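Local coordinates for putative thioesterase (Escherichia coli, PDB 5UGZ), which probably acts as a type II thioesterase of the colibactin assembly line, hydrolysing thioester-bound intermediates and releasing them from the NRPS/PKS machinery, at residues A[122-127]-A[198-203]; A[127-132]-A[212-217]. All blocks are in the same frame, centred on the assembly; numbering follows the deposited sequence.

Contact 1 (A[122-127]-A[198-203])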
ATOM      1  N   LEU A 122       3.633   9.746  -5.401  1.00 16.92           N
ATOM      2  CA  LEU A 122       3.461   8.625  -4.494  1.00 17.41           C
ATOM      3  C   LEU A 122       2.106   8.770  -3.842  1.00 15.87           C
ATOM      4  O   LEU A 122       1.717   9.877  -3.469  1.00 16.99           O
ATOM      5  CB  LEU A 122       4.552   8.575  -3.401  1.00 15.34           C
ATOM      6  CG  LEU A 122       5.987   8.252  -3.836  1.00 15.20           C
ATOM      7  CD1 LEU A 122       6.939   8.620  -2.723  1.00 14.80           C
ATOM      8  CD2 LEU A 122       6.153   6.787  -4.197  1.00 14.21           C
ATOM      9  N   PHE A 123       1.402   7.647  -3.696  1.00 15.57           N
ATOM     10  CA  PHE A 123       0.068   7.594  -3.111  1.00 14.23           C
ATOM     11  C   PHE A 123       0.116   6.646  -1.927  1.00 14.75           C
ATOM     12  O   PHE A 123       0.476   5.478  -2.084  1.00 14.80           O
ATOM     13  CB  PHE A 123      -0.972   7.122  -4.138  1.00 13.47           C
ATOM     14  CG  PHE A 123      -0.973   7.917  -5.409  1.00 14.87           C
ATOM     15  CD1 PHE A 123      -1.778   9.038  -5.539  1.00 16.41           C
ATOM     16  CD2 PHE A 123      -0.153   7.557  -6.471  1.00 15.18           C
ATOM     17  CE1 PHE A 123      -1.785   9.780  -6.709  1.00 16.28           C
ATOM     18  CE2 PHE A 123      -0.142   8.299  -7.641  1.00 16.02           C
ATOM     19  CZ  PHE A 123      -0.962   9.419  -7.757  1.00 16.22           C
ATOM     20  N   PHE A 124      -0.221   7.144  -0.744  1.00 15.60           N
ATOM     21  CA  PHE A 124      -0.292   6.319   0.457  1.00 14.07           C
ATOM     22  C   PHE A 124      -1.741   6.323   0.904  1.00 18.16           C
ATOM     23  O   PHE A 124      -2.243   7.334   1.407  1.00 18.81           O
ATOM     24  CB  PHE A 124       0.638   6.819   1.560  1.00 15.53           C
ATOM     25  CG  PHE A 124       2.078   6.933   1.132  1.00 18.68           C
ATOM     26  CD1 PHE A 124       2.826   5.796   0.860  1.00 16.11           C
ATOM     27  CD2 PHE A 124       2.684   8.171   0.983  1.00 17.31           C
ATOM     28  CE1 PHE A 124       4.147   5.895   0.454  1.00 15.82           C
ATOM     29  CE2 PHE A 124       4.003   8.262   0.575  1.00 15.95           C
ATOM     30  CZ  PHE A 124       4.731   7.121   0.313  1.00 15.78           C
ATOM     31  N   SER A 125      -2.403   5.192   0.708  1.00 16.61           N
ATOM     32  CA  SER A 125      -3.816   5.041   0.986  1.00 16.77           C
ATOM     33  C   SER A 125      -4.007   4.266   2.289  1.00 17.83           C
ATOM     34  O   SER A 125      -3.320   3.269   2.543  1.00 17.01           O
ATOM     35  CB  SER A 125      -4.481   4.334  -0.196  1.00 14.30           C
ATOM     36  OG  SER A 125      -5.877   4.289  -0.071  1.00 15.61           O
ATOM     37  N   GLY A 126      -4.928   4.745   3.122  1.00 19.12           N
ATOM     38  CA  GLY A 126      -5.237   4.060   4.373  1.00 18.58           C
ATOM     39  C   GLY A 126      -4.011   3.756   5.204  1.00 19.78           C
ATOM     40  O   GLY A 126      -3.883   2.659   5.761  1.00 20.47           O
ATOM     41  N   CYS A 127      -3.094   4.711   5.290  1.00 20.18           N
ATOM     42  CA  CYS A 127      -1.747   4.450   5.782  1.00 20.81           C
ATOM     43  C   CYS A 127      -1.342   5.583   6.711  1.00 21.73           C
ATOM     44  O   CYS A 127      -1.210   6.721   6.267  1.00 21.11           O
ATOM     45  CB  CYS A 127      -0.766   4.330   4.614  1.00 18.06           C
ATOM     46  SG  CYS A 127       0.823   3.671   5.090  1.00 27.36           S
ATOM     47  N   ILE A 198       3.143  13.903  -2.608  1.00 19.01           N
ATOM     48  CA  ILE A 198       2.534  12.791  -1.890  1.00 19.71           C
ATOM     49  C   ILE A 198       1.032  13.029  -1.843  1.00 20.78           C
ATOM     50  O   ILE A 198       0.583  14.119  -1.474  1.00 21.64           O
ATOM     51  CB  ILE A 198       3.099  12.656  -0.463  1.00 19.80           C
ATOM     52  CG1 ILE A 198       4.563  12.203  -0.475  1.00 18.42           C
ATOM     53  CG2 ILE A 198       2.231  11.737   0.366  1.00 19.14           C
ATOM     54  CD1 ILE A 198       5.099  11.842   0.911  1.00 18.65           C
ATOM     55  N   VAL A 199       0.253  12.018  -2.204  1.00 17.10           N
ATOM     56  CA  VAL A 199      -1.199  12.071  -2.071  1.00 18.85           C
ATOM     57  C   VAL A 199      -1.615  11.022  -1.052  1.00 17.93           C
ATOM     58  O   VAL A 199      -1.175   9.872  -1.128  1.00 18.43           O
ATOM     59  CB  VAL A 199      -1.914  11.847  -3.417  1.00 19.91           C
ATOM     60  CG1 VAL A 199      -3.430  11.954  -3.254  1.00 18.06           C
ATOM     61  CG2 VAL A 199      -1.397  12.833  -4.454  1.00 18.45           C
ATOM     62  N   LEU A 200      -2.453  11.425  -0.101  1.00 18.25           N
ATOM     63  CA  LEU A 200      -2.924  10.562   0.969  1.00 20.12           C
ATOM     64  C   LEU A 200      -4.420  10.331   0.804  1.00 21.12           C
ATOM     65  O   LEU A 200      -5.175  11.280   0.561  1.00 20.76           O
ATOM     66  CB  LEU A 200      -2.627  11.178   2.338  1.00 19.60           C
ATOM     67  CG  LEU A 200      -1.181  11.591   2.626  1.00 20.53           C
ATOM     68  CD1 LEU A 200      -1.112  12.300   3.976  1.00 25.24           C
ATOM     69  CD2 LEU A 200      -0.237  10.388   2.601  1.00 19.22           C
ATOM     70  N   PHE A 201      -4.836   9.070   0.917  1.00 18.68           N
ATOM     71  CA  PHE A 201      -6.235   8.668   0.822  1.00 20.57           C
ATOM     72  C   PHE A 201      -6.692   8.104   2.161  1.00 21.90           C
ATOM     73  O   PHE A 201      -5.997   7.291   2.774  1.00 22.22           O
ATOM     74  CB  PHE A 201      -6.465   7.617  -0.272  1.00 19.19           C
ATOM     75  CG  PHE A 201      -6.250   8.126  -1.668  1.00 18.69           C
ATOM     76  CD1 PHE A 201      -7.203   8.895  -2.287  1.00 21.11           C
ATOM     77  CD2 PHE A 201      -5.109   7.810  -2.365  1.00 19.12           C
ATOM     78  CE1 PHE A 201      -7.012   9.370  -3.570  1.00 19.93           C
ATOM     79  CE2 PHE A 201      -4.918   8.272  -3.652  1.00 18.45           C
ATOM     80  CZ  PHE A 201      -5.869   9.056  -4.248  1.00 18.92           C
ATOM     81  N   HIS A 202      -7.875   8.528   2.597  1.00 22.88           N
ATOM     82  CA  HIS A 202      -8.367   8.240   3.935  1.00 25.83           C
ATOM     83  C   HIS A 202      -9.883   8.101   3.865  1.00 26.86           C
ATOM     84  O   HIS A 202     -10.546   8.921   3.226  1.00 25.02           O
ATOM     85  CB  HIS A 202      -7.933   9.359   4.898  1.00 26.63           C
ATOM     86  CG  HIS A 202      -8.381   9.167   6.312  1.00 29.91           C
ATOM     87  ND1 HIS A 202      -7.987   8.094   7.079  1.00 31.59           N
ATOM     88  CD2 HIS A 202      -9.174   9.928   7.106  1.00 31.12           C
ATOM     89  CE1 HIS A 202      -8.530   8.190   8.279  1.00 33.77           C
ATOM     90  NE2 HIS A 202      -9.256   9.293   8.322  1.00 34.34           N
ATOM     91  N   GLY A 203     -10.420   7.039   4.466  1.00 23.76           N
ATOM     92  CA  GLY A 203     -11.852   6.920   4.673  1.00 27.79           C
ATOM     93  C   GLY A 203     -12.210   7.423   6.053  1.00 31.88           C
ATOM     94  O   GLY A 203     -11.677   6.943   7.055  1.00 35.51           O
TER
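Leu122 offers its carbonyl to Val199, whose N lies 2.9 Å from Leu122 O, and so opens a parallel ladder between strands 121-125 and 198-203. Phe123 comes next, its ring lying alongside Val199 and pointing the same way, with CD1 3.5 Å from Val199 CB; the same CD1 meets the rim of the Phe201 ring at CE2. Phe124 falls on the opposite face; with CG anti to its carbonyl carbon (chi1 -56°), its ring presents its edge to Ile198 CG2, 3.6 Å from CD2, and Leu200 CD2 packs on CB. Its backbone is bonded both ways: Phe124 N reaches Val199 O at 2.9 Å, and Phe124 O accepts from Phe201 N at a longer 3.2 Å. Ser125 sets OG against Phe201 CB, while the hydroxyl itself is hydrogen-bonded to His97 ND1. Gly126, already past the strand end and at positive phi, still gives its N to Phe201 O at 2.8 Å. Mostly apolar side chains cover both faces, with helix 242-259 over Phe123, Val199 and Phe201. Four backbone bonds thus satisfy buried polar groups while apolar packing holds the strands within the sheet, consistent with the alpha/beta-hydrolase fold of the thioesterase family.

Contact 2 (A[127-132]-A[212-217])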
ATOM      1  N   CYS A 127      -3.094   4.711   5.290  1.00 20.18           N
ATOM      2  CA  CYS A 127      -1.747   4.450   5.782  1.00 20.81           C
ATOM      3  C   CYS A 127      -1.342   5.583   6.711  1.00 21.73           C
ATOM      4  O   CYS A 127      -1.210   6.721   6.267  1.00 21.11           O
ATOM      5  CB  CYS A 127      -0.766   4.330   4.614  1.00 18.06           C
ATOM      6  SG  CYS A 127       0.823   3.671   5.090  1.00 27.36           S
ATOM      7  N   ARG A 128      -1.140   5.265   7.989  1.00 27.26           N
ATOM      8  CA  ARG A 128      -0.619   6.230   8.945  1.00 27.98           C
ATOM      9  C   ARG A 128       0.843   6.543   8.621  1.00 28.73           C
ATOM     10  O   ARG A 128       1.511   5.773   7.923  1.00 26.46           O
ATOM     11  CB  ARG A 128      -0.772   5.691  10.369  1.00 32.63           C
ATOM     12  CG  ARG A 128      -2.254   5.487  10.771  1.00 37.31           C
ATOM     13  CD  ARG A 128      -2.465   4.785  12.126  1.00 43.47           C
ATOM     14  NE  ARG A 128      -1.802   5.451  13.254  1.00 48.38           N
ATOM     15  CZ  ARG A 128      -2.077   5.219  14.539  1.00 49.61           C
ATOM     16  NH1 ARG A 128      -3.023   4.347  14.887  1.00 47.58           N
ATOM     17  NH2 ARG A 128      -1.405   5.868  15.482  1.00 48.99           N
ATOM     18  N   PRO A 129       1.359   7.675   9.094  1.00 29.01           N
ATOM     19  CA  PRO A 129       2.701   8.087   8.688  1.00 27.50           C
ATOM     20  C   PRO A 129       3.730   7.064   9.117  1.00 28.21           C
ATOM     21  O   PRO A 129       3.586   6.406  10.165  1.00 30.20           O
ATOM     22  CB  PRO A 129       2.895   9.429   9.409  1.00 29.41           C
ATOM     23  CG  PRO A 129       1.519   9.901   9.711  1.00 30.15           C
ATOM     24  CD  PRO A 129       0.732   8.658   9.993  1.00 29.25           C
ATOM     25  N   PRO A 130       4.806   6.897   8.341  1.00 26.01           N
ATOM     26  CA  PRO A 130       5.750   5.817   8.647  1.00 28.42           C
ATOM     27  C   PRO A 130       6.429   5.970  10.000  1.00 29.22           C
ATOM     28  O   PRO A 130       6.771   4.952  10.619  1.00 28.16           O
ATOM     29  CB  PRO A 130       6.752   5.884   7.486  1.00 25.41           C
ATOM     30  CG  PRO A 130       6.580   7.230   6.889  1.00 22.15           C
ATOM     31  CD  PRO A 130       5.174   7.635   7.122  1.00 26.03           C
ATOM     32  N   ASP A 131       6.632   7.202  10.483  1.00 28.04           N
ATOM     33  CA  ASP A 131       7.210   7.383  11.812  1.00 30.91           C
ATOM     34  C   ASP A 131       6.197   7.174  12.939  1.00 34.75           C
ATOM     35  O   ASP A 131       6.601   7.043  14.101  1.00 36.40           O
ATOM     36  CB  ASP A 131       7.898   8.763  11.941  1.00 30.33           C
ATOM     37  CG  ASP A 131       7.010   9.949  11.532  1.00 28.82           C
ATOM     38  OD1 ASP A 131       6.169   9.811  10.635  1.00 32.66           O
ATOM     39  OD2 ASP A 131       7.181  11.042  12.102  1.00 31.33           O
ATOM     40  N   ARG A 132       4.905   7.087  12.622  1.00 32.77           N
ATOM     41  CA  ARG A 132       3.880   6.771  13.602  1.00 33.23           C
ATOM     42  C   ARG A 132       3.161   5.471  13.288  1.00 35.92           C
ATOM     43  O   ARG A 132       2.292   5.056  14.061  1.00 39.53           O
ATOM     44  CB  ARG A 132       2.883   7.922  13.691  1.00 35.65           C
ATOM     45  CG  ARG A 132       3.538   9.189  14.180  1.00 37.60           C
ATOM     46  CD  ARG A 132       3.545  10.309  13.155  1.00 35.60           C
ATOM     47  NE  ARG A 132       4.220  11.481  13.707  1.00 40.06           N
ATOM     48  CZ  ARG A 132       3.673  12.293  14.606  1.00 44.98           C
ATOM     49  NH1 ARG A 132       4.354  13.338  15.075  1.00 44.88           N
ATOM     50  NH2 ARG A 132       2.437  12.060  15.039  1.00 43.89           N
ATOM     51  N   ASP A 212      -6.000  12.755  12.283  1.00 44.61           N
ATOM     52  CA  ASP A 212      -5.184  13.804  12.877  1.00 45.82           C
ATOM     53  C   ASP A 212      -3.692  13.556  12.684  1.00 41.00           C
ATOM     54  O   ASP A 212      -2.914  14.511  12.688  1.00 42.62           O
ATOM     55  CB  ASP A 212      -5.519  13.921  14.365  1.00 51.28           C
ATOM     56  CG  ASP A 212      -5.337  12.605  15.112  1.00 50.83           C
ATOM     57  OD1 ASP A 212      -5.003  11.586  14.459  1.00 50.97           O
ATOM     58  OD2 ASP A 212      -5.532  12.590  16.350  1.00 55.80           O
ATOM     59  N   GLU A 213      -3.286  12.301  12.502  1.00 40.69           N
ATOM     60  CA  GLU A 213      -1.875  11.935  12.470  1.00 39.87           C
ATOM     61  C   GLU A 213      -1.219  12.187  11.120  1.00 36.89           C
ATOM     62  O   GLU A 213       0.016  12.239  11.051  1.00 34.72           O
ATOM     63  CB  GLU A 213      -1.706  10.454  12.811  1.00 38.73           C
ATOM     64  CG  GLU A 213      -1.708  10.097  14.280  1.00 42.46           C
ATOM     65  CD  GLU A 213      -1.257   8.658  14.508  1.00 43.78           C
ATOM     66  OE1 GLU A 213      -1.239   7.881  13.529  1.00 41.18           O
ATOM     67  OE2 GLU A 213      -0.919   8.300  15.659  1.00 44.17           O
ATOM     68  N   LEU A 214      -2.010  12.316  10.054  1.00 35.66           N
ATOM     69  CA  LEU A 214      -1.479  12.326   8.697  1.00 34.56           C
ATOM     70  C   LEU A 214      -0.666  13.572   8.394  1.00 32.99           C
ATOM     71  O   LEU A 214       0.004  13.619   7.359  1.00 31.50           O
ATOM     72  CB  LEU A 214      -2.626  12.174   7.693  1.00 34.94           C
ATOM     73  CG  LEU A 214      -3.319  10.815   7.804  1.00 31.17           C
ATOM     74  CD1 LEU A 214      -4.619  10.860   7.086  1.00 32.98           C
ATOM     75  CD2 LEU A 214      -2.437   9.701   7.258  1.00 27.43           C
ATOM     76  N   LEU A 215      -0.694  14.567   9.275  1.00 33.41           N
ATOM     77  CA  LEU A 215       0.162  15.731   9.108  1.00 33.76           C
ATOM     78  C   LEU A 215       1.640  15.371   9.234  1.00 34.04           C
ATOM     79  O   LEU A 215       2.497  16.101   8.719  1.00 33.66           O
ATOM     80  CB  LEU A 215      -0.242  16.796  10.132  1.00 36.10           C
ATOM     81  CG  LEU A 215      -1.741  17.120  10.105  1.00 38.28           C
ATOM     82  CD1 LEU A 215      -2.163  17.944  11.323  1.00 38.76           C
ATOM     83  CD2 LEU A 215      -2.106  17.829   8.804  1.00 39.65           C
ATOM     84  N   ALA A 216       1.956  14.255   9.897  1.00 32.13           N
ATOM     85  CA  ALA A 216       3.322  13.765  10.000  1.00 29.23           C
ATOM     86  C   ALA A 216       3.863  13.249   8.684  1.00 27.18           C
ATOM     87  O   ALA A 216       5.017  12.822   8.638  1.00 28.88           O
ATOM     88  CB  ALA A 216       3.404  12.657  11.044  1.00 33.21           C
ATOM     89  N   TRP A 217       3.055  13.243   7.630  1.00 26.46           N
ATOM     90  CA  TRP A 217       3.493  12.778   6.324  1.00 27.06           C
ATOM     91  C   TRP A 217       4.269  13.830   5.548  1.00 26.31           C
ATOM     92  O   TRP A 217       5.013  13.473   4.632  1.00 25.66           O
ATOM     93  CB  TRP A 217       2.276  12.346   5.498  1.00 28.33           C
ATOM     94  CG  TRP A 217       1.934  10.878   5.526  1.00 24.47           C
ATOM     95  CD1 TRP A 217       0.820  10.307   6.064  1.00 25.31           C
ATOM     96  CD2 TRP A 217       2.688   9.814   4.940  1.00 22.93           C
ATOM     97  NE1 TRP A 217       0.835   8.947   5.859  1.00 25.10           N
ATOM     98  CE2 TRP A 217       1.971   8.618   5.167  1.00 23.75           C
ATOM     99  CE3 TRP A 217       3.900   9.753   4.239  1.00 22.12           C
ATOM    100  CZ2 TRP A 217       2.437   7.366   4.730  1.00 20.53           C
ATOM    101  CZ3 TRP A 217       4.364   8.501   3.805  1.00 20.99           C
ATOM    102  CH2 TRP A 217       3.631   7.331   4.058  1.00 20.10           C
TER
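Cys127 and Trp217 supply the polar bond at the buried end of this contact: Trp217 NE1 donates to Cys127 O at 3.1 Å and 163°, with the acceptor almost in the indole plane, and Cys127 SG lies at the edge of the six-membered ring. CH-pi contacts cover one face of the same indole. Pro129 CA sits 3.7 Å from the centroid of the five-membered ring, and Pro130 CD is 3.4 Å from that of the six-membered ring, so consecutive prolines span the bicycle. Apolar packing continues where Pro129 CG rests 3.6 Å from Ala216 CB. Charge dominates the outer end. The Arg128 chain bends at chi3 (56°) and brings its guanidinium to the Glu213 carboxylate in a salt bridge, whose fine geometry is doubtful because the modelled N-to-O distances are too short to be relied on. Arg132 NE makes a long, weak hydrogen bond, part of a salt bridge, to Asp131 OD2, which also pairs with Lys219. Together these interactions join the loop after strand 121-125 to the 3-10 segment 212-217 in the connection after strand 198-203, beyond the C-terminal ends of the strands, where alpha/beta-hydrolases characteristically build their active-site loops.

How the contacts relate
Contacts 1 and 2 join the same two chain excursions at successive levels, and Cys127 belongs to both. Contact 1 is wholly buried and pairs strands inside the sheet, neither being an outermost strand, through regular backbone bonds. Contact 2, its centre about 10 Å from that of contact 1, joins an extended loop, 127-132, to the 3-10 segment 212-217, and side chains replace the backbone ladder, from a buried indole to charged groups nearer solvent. Trp217 couples the levels: its ring stacks with Phe124, CZ3 lying 3.3 Å from Phe124 CE2, and Leu200 CD1 also touches it. Trp217 lies between the sheet face of Phe124 and Leu200 and helix 99-113, whose Phe105 touches it.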